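Local coordinates for protein p-nitrophenyl phosphatase (Pho2) (Archaeoglobus fulgidus, PDB 3QGM) that probably hydrolyses phosphate esters as a metal-dependent phosphatase of the haloacid dehalogenase superfamily, and holds a calcium ion in its core domain, at residues Ile19-Val23 / Thr24-Glu28; Gly234-Thr237 / Arg238-Asp242; Asp242-Ile245 / Glu246-Leu250; Val255-Ser258 / Leu259-Val263. One frame throughout, in Å; residues are numbered along the deposited sequence. Where two conformers were deposited one is given.

Interaction 1: residues Ile19-Val23 / Thr24-Glu28; sequences IGKSV and TPIPE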
loop_
_atom_site.group_PDB
_atom_site.type_symbol
_atom_site.label_atom_id
_atom_site.label_comp_id
_atom_site.label_asym_id
_atom_site.label_seq_id
_atom_site.Cartn_x
_atom_site.Cartn_y
_atom_site.Cartn_z
ATOM N N ILE A 19 25.695 6.274 -15.243
ATOM C CA ILE A 19 27.088 6.519 -14.820
ATOM C C ILE A 19 27.626 5.477 -13.836
ATOM O O ILE A 19 28.835 5.123 -13.833
ATOM C CB ILE A 19 27.187 7.916 -14.229
ATOM C CG1 ILE A 19 26.862 8.921 -15.335
ATOM C CG2 ILE A 19 28.564 8.196 -13.665
ATOM C CD1 ILE A 19 26.031 10.020 -14.802
ATOM N N GLY A 20 26.726 4.947 -13.035
ATOM C CA GLY A 20 27.072 3.857 -12.180
ATOM C C GLY A 20 25.889 2.970 -11.919
ATOM O O GLY A 20 24.751 3.271 -12.266
ATOM N N LYS A 21 26.186 1.846 -11.339
ATOM C CA LYS A 21 25.182 0.990 -10.770
ATOM C C LYS A 21 25.537 0.835 -9.300
ATOM O O LYS A 21 26.523 0.200 -8.960
ATOM C CB LYS A 21 25.194 -0.351 -11.485
ATOM C CG LYS A 21 23.815 -0.883 -11.787
ATOM C CD LYS A 21 23.841 -1.886 -12.981
ATOM C CE LYS A 21 23.813 -1.195 -14.395
ATOM N NZ LYS A 21 24.269 -2.147 -15.471
ATOM N N SER A 22 24.769 1.469 -8.435
ATOM C CA SER A 22 25.140 1.520 -7.007
ATOM C C SER A 22 26.576 2.056 -6.937
ATOM O O SER A 22 26.859 3.065 -7.544
ATOM C CB SER A 22 24.973 0.121 -6.354
ATOM O OG SER A 22 25.286 0.115 -4.955
ATOM N N VAL A 23 27.503 1.363 -6.279
ATOM C CA VAL A 23 28.856 1.865 -6.137
ATOM C C VAL A 23 29.793 1.516 -7.275
ATOM O O VAL A 23 30.964 1.870 -7.231
ATOM C CB VAL A 23 29.505 1.343 -4.832
ATOM C CG1 VAL A 23 28.772 1.981 -3.608
ATOM C CG2 VAL A 23 29.482 -0.211 -4.830
ATOM N N THR A 24 29.296 0.838 -8.303
ATOM C CA THR A 24 30.136 0.425 -9.379
ATOM C C THR A 24 29.979 1.319 -10.624
ATOM O O THR A 24 28.878 1.459 -11.144
ATOM C CB THR A 24 29.763 -1.030 -9.721
ATOM O OG1 THR A 24 29.663 -1.747 -8.488
ATOM C CG2 THR A 24 30.804 -1.678 -10.647
ATOM N N PRO A 25 31.080 1.889 -11.129
ATOM C CA PRO A 25 30.957 2.837 -12.251
ATOM C C PRO A 25 30.675 2.106 -13.550
ATOM O O PRO A 25 31.171 1.017 -13.686
ATOM C CB PRO A 25 32.349 3.493 -12.316
ATOM C CG PRO A 25 33.300 2.497 -11.689
ATOM C CD PRO A 25 32.487 1.623 -10.768
ATOM N N ILE A 26 29.859 2.669 -14.452
ATOM C CA ILE A 26 29.729 2.153 -15.828
ATOM C C ILE A 26 30.824 2.889 -16.570
ATOM O O ILE A 26 30.750 4.108 -16.685
ATOM C CB ILE A 26 28.312 2.522 -16.475
ATOM C CG1 ILE A 26 27.140 2.124 -15.583
ATOM C CG2 ILE A 26 28.144 1.983 -17.909
ATOM C CD1 ILE A 26 27.279 0.837 -14.903
ATOM N N PRO A 27 31.885 2.191 -17.009
ATOM C CA PRO A 27 33.009 2.949 -17.522
ATOM C C PRO A 27 32.628 3.839 -18.701
ATOM O O PRO A 27 33.120 4.947 -18.814
ATOM C CB PRO A 27 34.012 1.863 -17.980
ATOM C CG PRO A 27 33.576 0.603 -17.386
ATOM C CD PRO A 27 32.125 0.730 -17.036
ATOM N N GLU A 28 31.749 3.357 -19.576
ATOM C CA GLU A 28 31.335 4.125 -20.755
ATOM C C GLU A 28 30.543 5.374 -20.362
ATOM O O GLU A 28 30.583 6.402 -21.058
ATOM C CB GLU A 28 30.497 3.255 -21.693
ATOM C CG GLU A 28 31.140 1.934 -22.075
ATOM C CD GLU A 28 30.568 0.728 -21.308
ATOM O OE1 GLU A 28 30.531 0.745 -20.058
ATOM O OE2 GLU A 28 30.186 -0.254 -21.985
#

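Interaction 2: residues Gly234-Thr237 / Arg238-Asp242; sequences GVTT and RENLD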
loop_
_atom_site.group_PDB
_atom_site.type_symbol
_atom_site.label_atom_id
_atom_site.label_comp_id
_atom_site.label_asym_id
_atom_site.label_seq_id
_atom_site.Cartn_x
_atom_site.Cartn_y
_atom_site.Cartn_z
ATOM N N GLY A 234 21.442 0.485 -18.719
ATOM C CA GLY A 234 20.717 0.229 -17.472
ATOM C C GLY A 234 19.431 -0.542 -17.722
ATOM O O GLY A 234 19.453 -1.527 -18.446
ATOM N N VAL A 235 18.316 -0.088 -17.147
ATOM C CA VAL A 235 17.032 -0.814 -17.201
ATOM C C VAL A 235 16.549 -1.140 -18.665
ATOM O O VAL A 235 15.985 -2.219 -18.936
ATOM C CB VAL A 235 15.950 -0.010 -16.398
ATOM C CG1 VAL A 235 14.561 -0.513 -16.650
ATOM C CG2 VAL A 235 16.260 0.013 -14.863
ATOM N N THR A 236 16.787 -0.238 -19.615
ATOM C CA THR A 236 16.326 -0.479 -20.975
ATOM C C THR A 236 17.450 -1.083 -21.773
ATOM O O THR A 236 18.590 -0.668 -21.675
ATOM C CB THR A 236 15.735 0.767 -21.637
ATOM O OG1 THR A 236 14.905 1.454 -20.692
ATOM C CG2 THR A 236 14.867 0.383 -22.875
ATOM N N THR A 237 17.147 -2.157 -22.489
ATOM C CA THR A 237 18.171 -2.854 -23.277
ATOM C C THR A 237 17.757 -2.873 -24.742
ATOM O O THR A 237 16.610 -2.525 -25.096
ATOM C CB THR A 237 18.326 -4.271 -22.813
ATOM O OG1 THR A 237 17.113 -4.953 -23.092
ATOM C CG2 THR A 237 18.609 -4.322 -21.306
ATOM N N ARG A 238 18.675 -3.294 -25.597
ATOM C CA ARG A 238 18.344 -3.429 -27.027
ATOM C C ARG A 238 17.128 -4.390 -27.204
ATOM O O ARG A 238 16.201 -4.121 -28.008
ATOM C CB ARG A 238 19.600 -3.849 -27.819
ATOM C CG ARG A 238 19.547 -3.608 -29.338
ATOM C CD ARG A 238 19.346 -2.127 -29.719
ATOM N NE ARG A 238 20.588 -1.339 -29.785
ATOM C CZ ARG A 238 20.639 -0.048 -30.128
ATOM N NH1 ARG A 238 21.803 0.585 -30.172
ATOM N NH2 ARG A 238 19.528 0.628 -30.425
ATOM N N GLU A 239 17.078 -5.432 -26.363
ATOM C CA GLU A 239 16.046 -6.493 -26.437
ATOM C C GLU A 239 14.690 -6.087 -25.872
ATOM O O GLU A 239 13.682 -6.703 -26.233
ATOM C CB GLU A 239 16.470 -7.739 -25.656
ATOM C CG GLU A 239 17.880 -8.219 -25.924
ATOM C CD GLU A 239 18.881 -7.526 -25.031
ATOM O OE1 GLU A 239 18.942 -7.930 -23.835
ATOM O OE2 GLU A 239 19.550 -6.569 -25.504
ATOM N N ASN A 240 14.646 -5.119 -24.950
ATOM C CA ASN A 240 13.346 -4.714 -24.416
ATOM C C ASN A 240 12.854 -3.318 -24.856
ATOM O O ASN A 240 11.744 -2.898 -24.470
ATOM C CB ASN A 240 13.270 -4.915 -22.888
ATOM C CG ASN A 240 13.949 -3.796 -22.091
ATOM O OD1 ASN A 240 14.452 -2.811 -22.647
ATOM N ND2 ASN A 240 13.973 -3.959 -20.770
ATOM N N LEU A 241 13.645 -2.630 -25.670
ATOM C CA LEU A 241 13.352 -1.237 -26.048
ATOM C C LEU A 241 11.949 -1.097 -26.659
ATOM O O LEU A 241 11.130 -0.279 -26.200
ATOM C CB LEU A 241 14.428 -0.706 -27.008
ATOM C CG LEU A 241 14.158 0.669 -27.623
ATOM C CD1 LEU A 241 13.989 1.751 -26.541
ATOM C CD2 LEU A 241 15.248 1.038 -28.631
ATOM N N ASP A 242 11.648 -1.919 -27.661
ATOM C CA ASP A 242 10.313 -1.858 -28.324
ATOM C C ASP A 242 9.207 -2.069 -27.308
ATOM O O ASP A 242 8.202 -1.360 -27.288
ATOM C CB ASP A 242 10.191 -2.907 -29.430
ATOM C CG ASP A 242 11.226 -2.733 -30.524
ATOM O OD1 ASP A 242 11.325 -1.624 -31.100
ATOM O OD2 ASP A 242 11.925 -3.729 -30.833
#

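Interaction 3: residues Asp242-Ile245 / Glu246-Leu250; sequences DQMI and ERHGL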
loop_
_atom_site.group_PDB
_atom_site.type_symbol
_atom_site.label_atom_id
_atom_site.label_comp_id
_atom_site.label_asym_id
_atom_site.label_seq_id
_atom_site.Cartn_x
_atom_site.Cartn_y
_atom_site.Cartn_z
ATOM N N ASP A 242 11.648 -1.919 -27.661
ATOM C CA ASP A 242 10.313 -1.858 -28.324
ATOM C C ASP A 242 9.207 -2.069 -27.308
ATOM O O ASP A 242 8.202 -1.360 -27.288
ATOM C CB ASP A 242 10.191 -2.907 -29.430
ATOM C CG ASP A 242 11.226 -2.733 -30.524
ATOM O OD1 ASP A 242 11.325 -1.624 -31.100
ATOM O OD2 ASP A 242 11.925 -3.729 -30.833
ATOM N N GLN A 243 9.450 -3.011 -26.418
ATOM C CA GLN A 243 8.485 -3.380 -25.401
ATOM C C GLN A 243 8.252 -2.215 -24.422
ATOM O O GLN A 243 7.113 -1.927 -24.036
ATOM C CB GLN A 243 9.013 -4.587 -24.640
ATOM C CG GLN A 243 9.315 -5.857 -25.471
ATOM C CD GLN A 243 10.040 -5.670 -26.824
ATOM O OE1 GLN A 243 11.129 -5.096 -26.896
ATOM N NE2 GLN A 243 9.446 -6.221 -27.900
HETATM N N MSE A 244 9.336 -1.539 -24.035
HETATM C CA MSE A 244 9.244 -0.401 -23.139
HETATM C C MSE A 244 8.542 0.797 -23.796
HETATM O O MSE A 244 7.712 1.477 -23.170
HETATM C CB MSE A 244 10.647 -0.010 -22.695
HETATM C CG MSE A 244 11.312 -1.010 -21.732
HETATM SE SE MSE A 244 10.223 -1.402 -20.144
HETATM C CE MSE A 244 11.514 -2.548 -19.217
ATOM N N ILE A 245 8.873 1.060 -25.064
ATOM C CA ILE A 245 8.180 2.101 -25.838
ATOM C C ILE A 245 6.645 1.831 -25.827
ATOM O O ILE A 245 5.845 2.726 -25.500
ATOM C CB ILE A 245 8.770 2.219 -27.287
ATOM C CG1 ILE A 245 10.150 2.893 -27.227
ATOM C CG2 ILE A 245 7.809 2.984 -28.226
ATOM C CD1 ILE A 245 11.024 2.697 -28.452
ATOM N N GLU A 246 6.255 0.593 -26.117
ATOM C CA GLU A 246 4.820 0.214 -26.152
ATOM C C GLU A 246 4.232 0.308 -24.754
ATOM O O GLU A 246 3.209 0.938 -24.552
ATOM C CB GLU A 246 4.603 -1.215 -26.688
ATOM C CG GLU A 246 4.149 -1.326 -28.140
ATOM C CD GLU A 246 2.675 -0.912 -28.370
ATOM O OE1 GLU A 246 2.330 -0.636 -29.542
ATOM O OE2 GLU A 246 1.871 -0.853 -27.396
ATOM N N ARG A 247 4.897 -0.328 -23.801
ATOM C CA ARG A 247 4.502 -0.303 -22.396
ATOM C C ARG A 247 4.191 1.127 -21.893
ATOM O O ARG A 247 3.136 1.382 -21.299
ATOM C CB ARG A 247 5.634 -0.936 -21.583
ATOM C CG ARG A 247 5.488 -0.917 -20.063
ATOM C CD ARG A 247 4.793 -2.148 -19.534
ATOM N NE ARG A 247 5.443 -3.399 -19.933
ATOM C CZ ARG A 247 6.572 -3.877 -19.410
ATOM N NH1 ARG A 247 7.060 -5.041 -19.839
ATOM N NH2 ARG A 247 7.228 -3.202 -18.468
ATOM N N HIS A 248 5.100 2.065 -22.145
ATOM C CA HIS A 248 4.958 3.368 -21.531
ATOM C C HIS A 248 4.300 4.420 -22.444
ATOM O O HIS A 248 3.891 5.485 -21.966
ATOM C CB HIS A 248 6.296 3.795 -20.958
ATOM C CG HIS A 248 6.878 2.785 -20.006
ATOM N ND1 HIS A 248 6.269 2.445 -18.810
ATOM C CD2 HIS A 248 8.008 2.036 -20.078
ATOM C CE1 HIS A 248 7.005 1.543 -18.183
ATOM N NE2 HIS A 248 8.068 1.277 -18.929
ATOM N N GLY A 249 4.145 4.101 -23.731
ATOM C CA GLY A 249 3.530 5.023 -24.686
ATOM C C GLY A 249 4.309 6.318 -24.880
ATOM O O GLY A 249 3.712 7.376 -25.131
ATOM N N LEU A 250 5.637 6.230 -24.723
ATOM C CA LEU A 250 6.576 7.326 -24.957
ATOM C C LEU A 250 7.763 6.841 -25.808
ATOM O O LEU A 250 8.179 5.677 -25.733
ATOM C CB LEU A 250 7.125 7.844 -23.631
ATOM C CG LEU A 250 6.169 8.497 -22.649
ATOM C CD1 LEU A 250 6.941 8.856 -21.429
ATOM C CD2 LEU A 250 5.510 9.736 -23.243
#

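Interaction 4: residues Val255-Ser258 / Leu259-Val263; sequences VFNS and LKDMV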
loop_
_atom_site.group_PDB
_atom_site.type_symbol
_atom_site.label_atom_id
_atom_site.label_comp_id
_atom_site.label_asym_id
_atom_site.label_seq_id
_atom_site.Cartn_x
_atom_site.Cartn_y
_atom_site.Cartn_z
ATOM N N VAL A 255 18.256 7.254 -29.096
ATOM C CA VAL A 255 18.671 6.081 -28.344
ATOM C C VAL A 255 20.145 5.829 -28.633
ATOM O O VAL A 255 20.545 5.848 -29.787
ATOM C CB VAL A 255 17.898 4.833 -28.774
ATOM C CG1 VAL A 255 18.283 3.633 -27.887
ATOM C CG2 VAL A 255 16.398 5.097 -28.728
ATOM N N PHE A 256 20.939 5.609 -27.585
ATOM C CA PHE A 256 22.347 5.287 -27.715
ATOM C C PHE A 256 22.651 4.142 -26.774
ATOM O O PHE A 256 22.009 3.995 -25.741
ATOM C CB PHE A 256 23.246 6.468 -27.349
ATOM C CG PHE A 256 23.220 7.566 -28.319
ATOM C CD1 PHE A 256 23.863 7.432 -29.548
ATOM C CD2 PHE A 256 22.542 8.740 -28.032
ATOM C CE1 PHE A 256 23.826 8.444 -30.471
ATOM C CE2 PHE A 256 22.509 9.765 -28.935
ATOM C CZ PHE A 256 23.135 9.620 -30.173
ATOM N N ASN A 257 23.657 3.355 -27.124
ATOM C CA ASN A 257 24.068 2.248 -26.292
ATOM C C ASN A 257 24.514 2.765 -24.923
ATOM O O ASN A 257 24.118 2.231 -23.914
ATOM C CB ASN A 257 25.177 1.428 -26.990
ATOM C CG ASN A 257 24.609 0.396 -27.974
ATOM O OD1 ASN A 257 23.528 -0.147 -27.757
ATOM N ND2 ASN A 257 25.359 0.095 -29.027
ATOM N N SER A 258 25.318 3.817 -24.917
ATOM C CA SER A 258 25.804 4.399 -23.680
ATOM C C SER A 258 26.019 5.893 -23.862
ATOM O O SER A 258 25.981 6.406 -24.985
ATOM C CB SER A 258 27.155 3.756 -23.298
ATOM O OG SER A 258 28.120 4.149 -24.235
ATOM N N LEU A 259 26.280 6.588 -22.749
ATOM C CA LEU A 259 26.526 8.029 -22.816
ATOM C C LEU A 259 27.762 8.357 -23.694
ATOM O O LEU A 259 27.798 9.379 -24.410
ATOM C CB LEU A 259 26.682 8.594 -21.395
ATOM C CG LEU A 259 26.882 10.091 -21.279
ATOM C CD1 LEU A 259 25.614 10.801 -21.721
ATOM C CD2 LEU A 259 27.231 10.383 -19.810
ATOM N N LYS A 260 28.773 7.486 -23.619
ATOM C CA LYS A 260 29.970 7.631 -24.465
ATOM C C LYS A 260 29.548 7.775 -25.916
ATOM O O LYS A 260 29.953 8.715 -26.595
ATOM C CB LYS A 260 30.920 6.436 -24.277
ATOM C CG LYS A 260 31.923 6.197 -25.399
ATOM C CD LYS A 260 32.812 4.989 -25.075
ATOM C CE LYS A 260 33.109 4.141 -26.312
ATOM N NZ LYS A 260 31.838 3.557 -26.937
ATOM N N ASP A 261 28.711 6.852 -26.372
ATOM C CA ASP A 261 28.258 6.864 -27.751
ATOM C C ASP A 261 27.447 8.123 -28.094
ATOM O O ASP A 261 27.605 8.682 -29.197
ATOM C CB ASP A 261 27.446 5.603 -28.064
ATOM C CG ASP A 261 28.263 4.310 -27.924
ATOM O OD1 ASP A 261 29.496 4.310 -28.131
ATOM O OD2 ASP A 261 27.659 3.275 -27.588
HETATM N N MSE A 262 26.616 8.584 -27.160
HETATM C CA MSE A 262 25.859 9.815 -27.349
HETATM C C MSE A 262 26.838 10.932 -27.617
HETATM O O MSE A 262 26.631 11.767 -28.533
HETATM C CB MSE A 262 25.054 10.198 -26.118
HETATM C CG MSE A 262 24.250 11.514 -26.303
HETATM SE SE MSE A 262 23.592 12.379 -24.706
HETATM C CE MSE A 262 25.182 13.465 -24.389
ATOM N N VAL A 263 27.888 10.967 -26.804
ATOM C CA VAL A 263 28.862 12.055 -26.916
ATOM C C VAL A 263 29.676 11.939 -28.215
ATOM O O VAL A 263 30.002 12.960 -28.818
ATOM C CB VAL A 263 29.814 12.163 -25.690
ATOM C CG1 VAL A 263 30.791 13.271 -25.927
ATOM C CG2 VAL A 263 29.032 12.432 -24.408
#

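Interaction 1: residues Ile19-Val23 / Thr24-Glu28
Lys21 and Thr24 exchange two backbone hydrogen bonds at the turn end of a tight antiparallel hairpin: Lys21 N reaches Thr24 O at 2.7 Å and 167°, while Thr24 N returns to Lys21 O at 2.9 Å. A type II' turn from Lys21 to Thr24 closes the loop, with Ser22 taking the positive phi (53°) at its second position. Beyond the non-hydrogen-bonded pair Gly20-Pro25, a third bond runs from Ile26 N to Ile19 O (2.7 Å). Ile26 is also the N-cap residue of helix 27-38, so this bond joins the hairpin to the start of the helix. Pro25 has no N-H to offer, but its CA lies against Ile19 O. Gly20 CA sits 3.2 Å from Thr24 O, an approach eased by the absence of a side chain. With chi1 near -52°, Ile26 turns CG1 away from its carbonyl carbon and lays it 3.8 Å from Gly20 CA. Its tip CD1 reaches Lys21 CE at 4.0 Å, the two side chains crossing obliquely. The lysine chain bends at chi3, and its NZ is held by Thr233 O. Ser22 N, in the turn, bonds OD1 of Asp16, one of the residues at the calcium site. A short hairpin following the first core strand is the flap of haloacid dehalogenase enzymes. The three backbone bonds largely account for the shape of the hairpin, while the lysine amine and the turn N-H join it to loops beside the metal.

Interaction 2: residues Gly234-Thr237 / Arg238-Asp242
Thr237 and Asn240 grip each other reciprocally where the loop after strand 227-231 turns into helix 241-248, the crossover helix of a beta-alpha-beta unit in the Rossmann-like core. Thr237 N gives its hydrogen to Asn240 OD1 at 2.8 Å and 169°, a straight bond whose donor stands above the carbonyl plane of the amide. In return Asn240 N meets Thr237 OG1 at 3.1 Å, and a weak bond leads from the same N-H to Thr237 O. The threonine hydroxyl serves this bond because chi1 (65°) sets OG1 between the backbone N and the carbonyl carbon; Asn240 CG occupies the corresponding position on its own residue, which folds the amide back over the preceding loop. Glu239 bends at chi2, bringing its carboxylate alongside Thr237, with OE1 3.6 Å from OG1. The side chain of Thr236 crosses that of Asn240 at about a right angle, its methyl CG2 lying 3.2 Å from OD1. The same methyl approaches Leu241 CD1 at 4.0 Å, and both residues also touch Leu230 of the neighbouring strand. The hydroxyl of Thr236 is taken up elsewhere, by Asp212 O, and Val235 N bonds Asp212 OD2, so the loop held by Asn240 is joined directly to an aspartate of the calcium site. The amide's other end is fixed too: Asn240 ND2 donates to Val235 O at 3.2 Å, the donor lying in the carbonyl plane and the acceptor close to the amide plane.

Interaction 3: residues Asp242-Ile245 / Glu246-Leu250
Arg247 N donates to Gln243 O at 2.7 Å and 164°, the shortest backbone bond in this last full turn of the helix. Glu246 N to Asp242 O (3.0 Å) and His248 N to Met244 O (2.9 Å) repeat the i to i+4 pattern on either side of it in sequence. The next bond, from Gly249 N to Ile245 O, is weak, its angle reduced to 130°. Gly249 has positive phi (63°) and is the first residue to leave the helical path. This is the C-terminal end of helix 241-248, which links parallel strands 227-231 and 254-256 in a beta-alpha-beta crossover of the core sheet. Beyond the glycine the chain curls back, and Leu250 O comes 3.6 Å from Ile245 CA in a CA-H...O contact, with CB and both branches of that isoleucine close by. Met244, a selenomethionine, bends at chi2 and runs side by side with His248 and Arg247, all pointing the same way. Its selenium lies 3.6 Å from His248 NE2, an oblique Met-aromatic contact made here by selenium, and 3.9 Å from Arg247 NH2. Arg247 CG stands 3.4 Å above the imidazole plane, over the ring centre, which would restrict rotation of the ring on that side. Ile214 and Asp215 of helix 214-224 also touch the histidine, while Leu250 reaches Ile214 and Ala219.

Interaction 4: residues Val255-Ser258 / Leu259-Val263
Chi1 of -71° sets the Phe256 ring opposite its own carbonyl carbon, and Met262 CG is anti to its backbone N, which brings the selenomethionine CB and CG to the ring. The flat ring is thus applied to the first turn of helix 259-264 just as the chain leaves strand 254-256, the outermost strand of the parallel core sheet within the chain, with Ser258 as N-cap. Met262 CA lies over one ring face, 3.5 Å from the centroid and only 10° off the normal, a CH-pi contact. The side chain of Met262 then crosses at about a right angle, with CB 3.5 Å from Phe256 CD2 and CG near CE2. Val229 of the adjoining strand touches both residues, and Phe256 is tied to Leu230 by backbone hydrogen bonding. At the helix start, Ser258 O accepts from Met262 N at 3.1 Å, the first bond of the regular i to i+4 series. The Ser258 hydroxyl gives a weak bond to Asp261 OD2 at 3.5 Å. The other carboxylate oxygen, OD1, is met by Lys260 NZ at 2.7 Å, on its syn side but tilted out of the carboxylate plane, a salt bridge within the helix. The cationic amine and the N-terminal end of the helix would tend to stabilise the aspartate's negative charge, partly offset by the nearby Glu264 carboxylate. Asp261 OD2 also lies 3.2 Å from Asn257 CB, and the asparagine amide is turned 65° from the carboxylate plane.

Overall arrangement
Interactions 2, 3 and 4 follow one another along the C-terminal part of the core, and interaction 1, on the flap, touches only interaction 4 among them. Interactions 2 and 3 share Asp242 and helix 241-248, and Thr236 CG2 packs on Met244 CG at 4.0 Å. Arg238 NH1 lies 3.1 Å from Asn257 OD1, bringing interaction 2 against interaction 4. Interaction 1 touches interaction 4 where Glu28 O meets Lys260 CB at 3.2 Å. The calcium ion, bound by Asp14, Asp16 and Asp212, lies about 6 Å from the side chain of Val235 and about 9 Å from that of Lys21, but about 12 Å from those of Met244 and Leu259.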